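Tyrosine specific protein phosphatase (Trypanosoma cruzi, PDB 4AZ1) probably acts as a protein tyrosine phosphatase, removing phosphate from tyrosine side chains of other proteins. Local coordinates at residues 114-119 against 184-189; 170-175 against 188-193; 88-93 against 220-225. All coordinates share one frame; numbering follows the deposited sequence.

Contact 1: residues 114-119 against 184-189; sequences SLVIMV and HKFTQV
Val116 pairs with Gln188 across the seam of strands 115-118 and 184-189, its N donating to Thr187 O and its O accepting from Val189 N; the strands are neighbours in the parallel part of the mixed sheet of the protein tyrosine phosphatase fold. The two segments run 12° apart. Four nearly straight backbone hydrogen bonds hold them, beginning at Ser114 O and ending at Met118 N; the one from Val189 N to Val116 O spans 2.8 Å. Gln188 shares a face of the sheet with Val116. Its CB sits 4.0 Å from Val116 O. With CG anti to the backbone N (chi1 -174°), the chain leans over Val116, and CG comes 3.8 Å from Val116 CG1. A bend at chi2 (-124°) then swings the amide along the strand, bringing NE2 3.5 Å from Met118 SD. The same nitrogen is hydrogen-bonded to Tyr133 OH, while OE1 is bonded to Arg172 NH1, so both ends of this buried amide are satisfied and its rotation is fixed. Farther back on this face the Phe186 ring meets the other branch of Val116, CE2 to CG2 at 3.9 Å, and also packs against Leu174 and Leu176. Leu115, Thr187 and Val189 occupy the other face, where helix 203-215 lies over Leu115 and Val189 through Asn212. Beneath it Leu115 CD1 touches Val189 CG2 at 3.7 Å.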
# COMPACT_ATOMS: atom_id res chain seq x y z
N SER A 114 -9.20 13.58 10.71
CA SER A 114 -8.36 14.71 11.12
C SER A 114 -7.20 14.29 12.04
O SER A 114 -6.17 14.97 12.10
CB SER A 114 -9.22 15.82 11.73
OG SER A 114 -8.49 16.64 12.62
N LEU A 115 -7.34 13.16 12.73
CA LEU A 115 -6.34 12.76 13.72
C LEU A 115 -6.14 11.25 13.75
O LEU A 115 -7.09 10.47 13.92
CB LEU A 115 -6.71 13.28 15.13
CG LEU A 115 -5.83 12.80 16.30
CD1 LEU A 115 -4.39 13.28 16.12
CD2 LEU A 115 -6.38 13.28 17.64
N VAL A 116 -4.89 10.85 13.58
CA VAL A 116 -4.49 9.47 13.64
C VAL A 116 -3.51 9.32 14.79
O VAL A 116 -2.51 10.05 14.86
CB VAL A 116 -3.76 9.04 12.35
CG1 VAL A 116 -3.11 7.65 12.55
CG2 VAL A 116 -4.74 9.03 11.19
N ILE A 117 -3.80 8.40 15.70
CA ILE A 117 -2.89 8.16 16.80
C ILE A 117 -2.33 6.75 16.68
O ILE A 117 -3.09 5.79 16.55
CB ILE A 117 -3.59 8.29 18.15
CG1 ILE A 117 -4.09 9.73 18.32
CG2 ILE A 117 -2.63 7.91 19.30
CD1 ILE A 117 -4.73 9.97 19.66
N MET A 118 -1.00 6.66 16.68
CA MET A 118 -0.30 5.40 16.54
C MET A 118 0.43 5.14 17.85
O MET A 118 1.28 5.93 18.27
CB MET A 118 0.70 5.49 15.37
CG MET A 118 1.54 4.24 15.21
SD MET A 118 2.68 4.43 13.83
CE MET A 118 3.65 2.93 14.04
N VAL A 119 0.08 4.03 18.52
CA VAL A 119 0.63 3.73 19.83
C VAL A 119 1.56 2.51 19.81
O VAL A 119 1.38 1.54 20.55
CB VAL A 119 -0.51 3.52 20.89
CG1 VAL A 119 0.06 3.51 22.27
CG2 VAL A 119 -1.51 4.66 20.80
N HIS A 184 -6.23 17.06 1.55
CA HIS A 184 -6.76 16.91 2.89
C HIS A 184 -5.63 16.85 3.91
O HIS A 184 -4.76 15.96 3.84
CB HIS A 184 -7.63 15.65 3.01
CG HIS A 184 -8.06 15.34 4.42
ND1 HIS A 184 -9.01 16.08 5.09
CD2 HIS A 184 -7.65 14.39 5.29
CE1 HIS A 184 -9.17 15.60 6.31
NE2 HIS A 184 -8.36 14.57 6.46
N LYS A 185 -5.63 17.80 4.84
CA LYS A 185 -4.63 17.84 5.90
C LYS A 185 -5.06 16.98 7.08
O LYS A 185 -6.25 16.92 7.41
CB LYS A 185 -4.42 19.28 6.39
CG LYS A 185 -3.86 20.21 5.32
CD LYS A 185 -3.62 21.60 5.88
CE LYS A 185 -2.96 22.48 4.84
NZ LYS A 185 -2.62 23.82 5.39
N PHE A 186 -4.11 16.31 7.71
CA PHE A 186 -4.38 15.60 8.95
C PHE A 186 -3.11 15.51 9.79
O PHE A 186 -1.99 15.73 9.29
CB PHE A 186 -5.00 14.21 8.68
CG PHE A 186 -4.01 13.15 8.26
CD1 PHE A 186 -3.59 13.05 6.95
CD2 PHE A 186 -3.52 12.24 9.20
CE1 PHE A 186 -2.68 12.06 6.56
CE2 PHE A 186 -2.62 11.24 8.83
CZ PHE A 186 -2.20 11.15 7.50
N THR A 187 -3.29 15.23 11.08
CA THR A 187 -2.16 15.08 12.00
C THR A 187 -2.04 13.60 12.41
O THR A 187 -3.04 12.98 12.80
CB THR A 187 -2.36 15.99 13.23
OG1 THR A 187 -2.60 17.34 12.79
CG2 THR A 187 -1.14 15.97 14.12
N GLN A 188 -0.85 13.03 12.27
CA GLN A 188 -0.56 11.73 12.88
C GLN A 188 0.33 11.94 14.10
O GLN A 188 1.33 12.66 14.04
CB GLN A 188 0.11 10.74 11.91
CG GLN A 188 0.28 9.33 12.49
CD GLN A 188 1.74 8.85 12.45
OE1 GLN A 188 2.67 9.66 12.41
NE2 GLN A 188 1.93 7.53 12.46
N VAL A 189 -0.04 11.31 15.22
CA VAL A 189 0.72 11.42 16.45
C VAL A 189 1.20 10.01 16.80
O VAL A 189 0.39 9.10 16.97
CB VAL A 189 -0.15 11.97 17.60
CG1 VAL A 189 0.68 12.21 18.86
CG2 VAL A 189 -0.82 13.29 17.18

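Contact 2: residues 170-175 against 188-193; sequences TRRYLI and QVQYTG. With FMT (formic acid), chain G.
The guanidinium of Arg172 meets Gln188 and Gln190 with its edge, while Thr170 CG2, from its own strand, lies 3.8 Å above one face, over the centre. At the edge NH1 donates to both glutamine oxygens. Gln188 OE1, 2.9 Å from Arg172 NH1, receives it in the amide plane on a lone pair; Gln190 OE1 is 2.8 Å from Arg172 NH1 and takes a second, more bent bond from Arg172 NH2 at 3.2 Å. Both oxygens lie close to the guanidinium plane, although the amide planes are turned from it by 43° and 46°. Arg172 reaches them with its chain extended from CG to NE, and Trp134 adds a cation-pi contact. Gln190 is also extended; its NE2 bonds Thr120 O and the O1 of a formic acid, probably from the crystallisation liquor, 2.7 Å from NE2. Beneath these side chains, the Thr170-Gln190 and Arg172-Gln188 pairs are hydrogen-bonded and the Arg171-Val189 pair between them is not. A water bridges Thr170 OG1 to Thr192 OG1, just past the end of strand 184-191. The arrangement is an antiparallel beta hairpin, strands 169-177 and 184-191, whose second strand leads into the WPD loop of tyrosine phosphatases.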
# COMPACT_ATOMS: atom_id res chain seq x y z
N THR A 170 5.94 11.79 18.60
CA THR A 170 6.28 12.51 17.37
C THR A 170 4.99 12.95 16.72
O THR A 170 4.05 12.16 16.61
CB THR A 170 7.10 11.64 16.39
OG1 THR A 170 8.39 11.38 16.96
CG2 THR A 170 7.32 12.37 15.06
N ARG A 171 4.93 14.22 16.33
CA ARG A 171 3.75 14.74 15.64
C ARG A 171 4.09 15.06 14.20
O ARG A 171 5.03 15.82 13.93
CB ARG A 171 3.20 15.99 16.34
CG ARG A 171 2.79 15.71 17.76
CD ARG A 171 1.95 16.82 18.41
NE ARG A 171 1.37 16.28 19.64
CZ ARG A 171 1.91 16.41 20.85
NH1 ARG A 171 3.03 17.11 21.02
NH2 ARG A 171 1.31 15.86 21.90
N ARG A 172 3.34 14.46 13.28
CA ARG A 172 3.57 14.64 11.85
C ARG A 172 2.34 15.31 11.25
O ARG A 172 1.22 14.82 11.40
CB ARG A 172 3.83 13.29 11.18
CG ARG A 172 5.02 12.52 11.78
CD ARG A 172 5.31 11.21 11.04
NE ARG A 172 6.53 10.59 11.54
CZ ARG A 172 6.59 9.63 12.46
NH1 ARG A 172 5.48 9.15 13.01
NH2 ARG A 172 7.76 9.15 12.84
N TYR A 173 2.55 16.45 10.61
CA TYR A 173 1.46 17.17 9.97
C TYR A 173 1.54 16.86 8.49
O TYR A 173 2.55 17.15 7.82
CB TYR A 173 1.54 18.69 10.29
CG TYR A 173 1.60 18.93 11.78
CD1 TYR A 173 0.44 18.91 12.56
CD2 TYR A 173 2.82 19.11 12.43
CE1 TYR A 173 0.49 19.09 13.94
CE2 TYR A 173 2.88 19.29 13.80
CZ TYR A 173 1.71 19.28 14.55
OH TYR A 173 1.77 19.46 15.91
N LEU A 174 0.48 16.26 7.97
CA LEU A 174 0.53 15.60 6.69
C LEU A 174 -0.55 16.12 5.74
O LEU A 174 -1.57 16.68 6.17
CB LEU A 174 0.39 14.08 6.89
CG LEU A 174 1.54 13.44 7.69
CD1 LEU A 174 1.19 12.04 8.19
CD2 LEU A 174 2.82 13.40 6.85
N ILE A 175 -0.31 15.97 4.45
CA ILE A 175 -1.30 16.33 3.45
C ILE A 175 -1.54 15.15 2.51
O ILE A 175 -0.60 14.66 1.86
CB ILE A 175 -0.86 17.59 2.64
CG1 ILE A 175 -0.64 18.78 3.59
CG2 ILE A 175 -1.89 17.95 1.61
CD1 ILE A 175 -0.15 20.06 2.89
N GLN A 188 -0.85 13.03 12.27
CA GLN A 188 -0.56 11.73 12.88
C GLN A 188 0.33 11.94 14.10
O GLN A 188 1.33 12.66 14.04
CB GLN A 188 0.11 10.74 11.91
CG GLN A 188 0.28 9.33 12.49
CD GLN A 188 1.74 8.85 12.45
OE1 GLN A 188 2.67 9.66 12.41
NE2 GLN A 188 1.93 7.53 12.46
N VAL A 189 -0.04 11.31 15.22
CA VAL A 189 0.72 11.42 16.45
C VAL A 189 1.20 10.01 16.80
O VAL A 189 0.39 9.10 16.97
CB VAL A 189 -0.15 11.97 17.60
CG1 VAL A 189 0.68 12.21 18.86
CG2 VAL A 189 -0.82 13.29 17.18
N GLN A 190 2.51 9.81 16.86
CA GLN A 190 3.04 8.49 17.20
C GLN A 190 3.66 8.52 18.59
O GLN A 190 4.51 9.36 18.89
CB GLN A 190 4.07 8.01 16.17
CG GLN A 190 4.61 6.59 16.43
CD GLN A 190 5.74 6.21 15.49
OE1 GLN A 190 6.24 7.05 14.74
NE2 GLN A 190 6.14 4.92 15.51
N TYR A 191 3.23 7.59 19.44
CA TYR A 191 3.77 7.47 20.79
C TYR A 191 4.58 6.18 20.85
O TYR A 191 4.04 5.07 20.69
CB TYR A 191 2.62 7.46 21.79
CG TYR A 191 3.02 7.15 23.21
CD1 TYR A 191 4.17 7.67 23.76
CD2 TYR A 191 2.23 6.32 24.02
CE1 TYR A 191 4.55 7.38 25.05
CE2 TYR A 191 2.58 6.04 25.32
CZ TYR A 191 3.75 6.57 25.84
OH TYR A 191 4.13 6.30 27.14
N THR A 192 5.89 6.32 21.10
CA THR A 192 6.83 5.20 21.04
C THR A 192 7.39 4.84 22.42
O THR A 192 8.38 4.10 22.51
CB THR A 192 8.04 5.51 20.12
OG1 THR A 192 8.71 6.68 20.61
CG2 THR A 192 7.60 5.74 18.69
N GLY A 193 6.77 5.35 23.48
CA GLY A 193 7.30 5.12 24.82
C GLY A 193 6.51 4.08 25.61
O GLY A 193 6.67 3.97 26.83
C FMT G . 9.57 4.04 15.23
O1 FMT G . 8.43 3.63 15.02
O2 FMT G . 10.34 3.54 16.05
O HOH W 1 8.62 9.26 19.21

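Contact 3: residues 88-93 against 220-225; sequences HKFVAC and VPVVVH
Val91 packs on Pro221 and Val223 together: its CG2 lies alongside the proline ring, 3.8 Å from Pro221 CB, and its CB is 3.9 Å from Val223 CG2. On the same face Cys93 SG touches the other branch of that valine, 3.9 Å from Val223 CG1; set between its own backbone N and carbonyl carbon (chi1 61°), the sulfur also comes near His225 CB. On the opposite face Phe90 lies beside Val222, pointing the same way, with CD2 3.7 Å from Val222 CB and 3.9 Å from Val224 CG2. Backbone hydrogen bonds join the two parallel strands, whose axes are 22° apart, the straightest running from Val224 N to Val91 O at 2.8 Å. Strand 222-225 is the one that enters the phosphate-binding loop of this family, the HCX5R signature beginning at His225, so strand 90-93 flanks the entry to that loop. At the opposite end, where the strands begin, a water accepts from Lys89 N and donates to Val220 O, 2.7 Å away. Helix 232-247 covers the Phe90 face: Ile237 touches both Phe90 and Ala92, Thr233 reaches Val224, and the Tyr240 ring stacks edge-to-face with Phe90. Helix 101-110 covers the Val223 face through Phe104 and Leu108. His88 is held by Ser216 O and Tyr240 OH at its two ring nitrogens, and His225 NE2 is bonded to Tyr133 OH.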
# COMPACT_ATOMS: atom_id res chain seq x y z
N HIS A 88 -16.31 12.15 21.31
CA HIS A 88 -15.56 11.55 20.21
C HIS A 88 -15.89 10.08 19.99
O HIS A 88 -16.08 9.32 20.95
CB HIS A 88 -14.05 11.72 20.41
CG HIS A 88 -13.58 13.14 20.29
ND1 HIS A 88 -13.56 14.01 21.36
CD2 HIS A 88 -13.15 13.85 19.22
CE1 HIS A 88 -13.12 15.19 20.96
NE2 HIS A 88 -12.86 15.12 19.67
N LYS A 89 -15.96 9.71 18.72
CA LYS A 89 -15.99 8.31 18.31
C LYS A 89 -14.59 7.99 17.83
O LYS A 89 -13.79 8.90 17.55
CB LYS A 89 -16.96 8.09 17.14
CG LYS A 89 -18.39 8.48 17.42
CD LYS A 89 -19.32 7.85 16.38
CE LYS A 89 -20.77 8.28 16.59
NZ LYS A 89 -21.72 7.47 15.78
N PHE A 90 -14.29 6.70 17.74
CA PHE A 90 -12.95 6.28 17.38
C PHE A 90 -13.01 5.21 16.32
O PHE A 90 -14.01 4.50 16.20
CB PHE A 90 -12.24 5.76 18.63
CG PHE A 90 -12.01 6.82 19.67
CD1 PHE A 90 -12.99 7.11 20.62
CD2 PHE A 90 -10.84 7.58 19.66
CE1 PHE A 90 -12.79 8.12 21.56
CE2 PHE A 90 -10.63 8.58 20.60
CZ PHE A 90 -11.61 8.86 21.55
N VAL A 91 -11.96 5.12 15.51
CA VAL A 91 -11.77 3.96 14.67
C VAL A 91 -10.59 3.18 15.23
O VAL A 91 -9.44 3.63 15.16
CB VAL A 91 -11.52 4.34 13.19
CG1 VAL A 91 -11.27 3.10 12.37
CG2 VAL A 91 -12.73 5.10 12.64
N ALA A 92 -10.88 2.04 15.83
CA ALA A 92 -9.82 1.18 16.35
C ALA A 92 -9.45 0.21 15.23
O ALA A 92 -10.30 -0.52 14.74
CB ALA A 92 -10.29 0.41 17.60
N CYS A 93 -8.18 0.19 14.82
CA CYS A 93 -7.81 -0.67 13.71
C CYS A 93 -6.40 -1.15 13.84
O CYS A 93 -5.65 -0.66 14.69
CB CYS A 93 -8.01 0.05 12.37
SG CYS A 93 -7.00 1.55 12.21
N VAL A 220 -15.60 14.02 12.99
CA VAL A 220 -15.04 12.81 12.39
C VAL A 220 -14.39 11.95 13.48
O VAL A 220 -13.88 12.48 14.47
CB VAL A 220 -14.02 13.11 11.24
CG1 VAL A 220 -14.73 13.69 10.02
CG2 VAL A 220 -12.92 14.06 11.72
N PRO A 221 -14.39 10.62 13.29
CA PRO A 221 -13.81 9.78 14.34
C PRO A 221 -12.29 9.92 14.36
O PRO A 221 -11.67 10.23 13.33
CB PRO A 221 -14.16 8.35 13.89
CG PRO A 221 -15.01 8.49 12.64
CD PRO A 221 -14.77 9.85 12.09
N VAL A 222 -11.70 9.72 15.53
CA VAL A 222 -10.25 9.68 15.66
C VAL A 222 -9.76 8.25 15.36
O VAL A 222 -10.26 7.30 15.96
CB VAL A 222 -9.82 10.04 17.08
CG1 VAL A 222 -8.32 9.78 17.26
CG2 VAL A 222 -10.17 11.50 17.38
N VAL A 223 -8.82 8.10 14.44
CA VAL A 223 -8.26 6.78 14.16
C VAL A 223 -7.15 6.44 15.16
O VAL A 223 -6.24 7.24 15.38
CB VAL A 223 -7.72 6.68 12.72
CG1 VAL A 223 -6.90 5.39 12.53
CG2 VAL A 223 -8.87 6.75 11.71
N VAL A 224 -7.24 5.25 15.76
CA VAL A 224 -6.22 4.78 16.71
C VAL A 224 -5.75 3.38 16.34
O VAL A 224 -6.57 2.47 16.17
CB VAL A 224 -6.78 4.74 18.14
CG1 VAL A 224 -5.66 4.42 19.14
CG2 VAL A 224 -7.44 6.05 18.49
N HIS A 225 -4.44 3.18 16.21
CA HIS A 225 -3.95 1.83 15.95
C HIS A 225 -2.67 1.53 16.71
O HIS A 225 -1.90 2.44 17.00
CB HIS A 225 -3.72 1.59 14.44
CG HIS A 225 -2.55 2.32 13.87
ND1 HIS A 225 -1.31 1.74 13.72
CD2 HIS A 225 -2.44 3.58 13.38
CE1 HIS A 225 -0.48 2.61 13.16
NE2 HIS A 225 -1.15 3.74 12.96
O HOH W 2 -15.33 12.00 16.73

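Overall arrangement
All three contacts are seams of one sheet. Contacts 1 and 2 share strand 184-191, one along each of its edges, with Gln188 and Val189 common to both. Contact 3, its centre about 7 Å from the chain centre, lies nearest it and is mostly apolar; contact 1 is also buried, with one amide added, whereas contact 2, its centre about 13 Å from the chain centre and only partly buried, is antiparallel and governed by an arginine and two glutamines. Strands 115-118 and 222-225 join contact 1 to contact 3 directly, as in Ile117 N to Val223 O at 2.7 Å. Tyr133 OH also spans them, bonded to both Gln188 and His225. Contacts 2 and 3 do not touch.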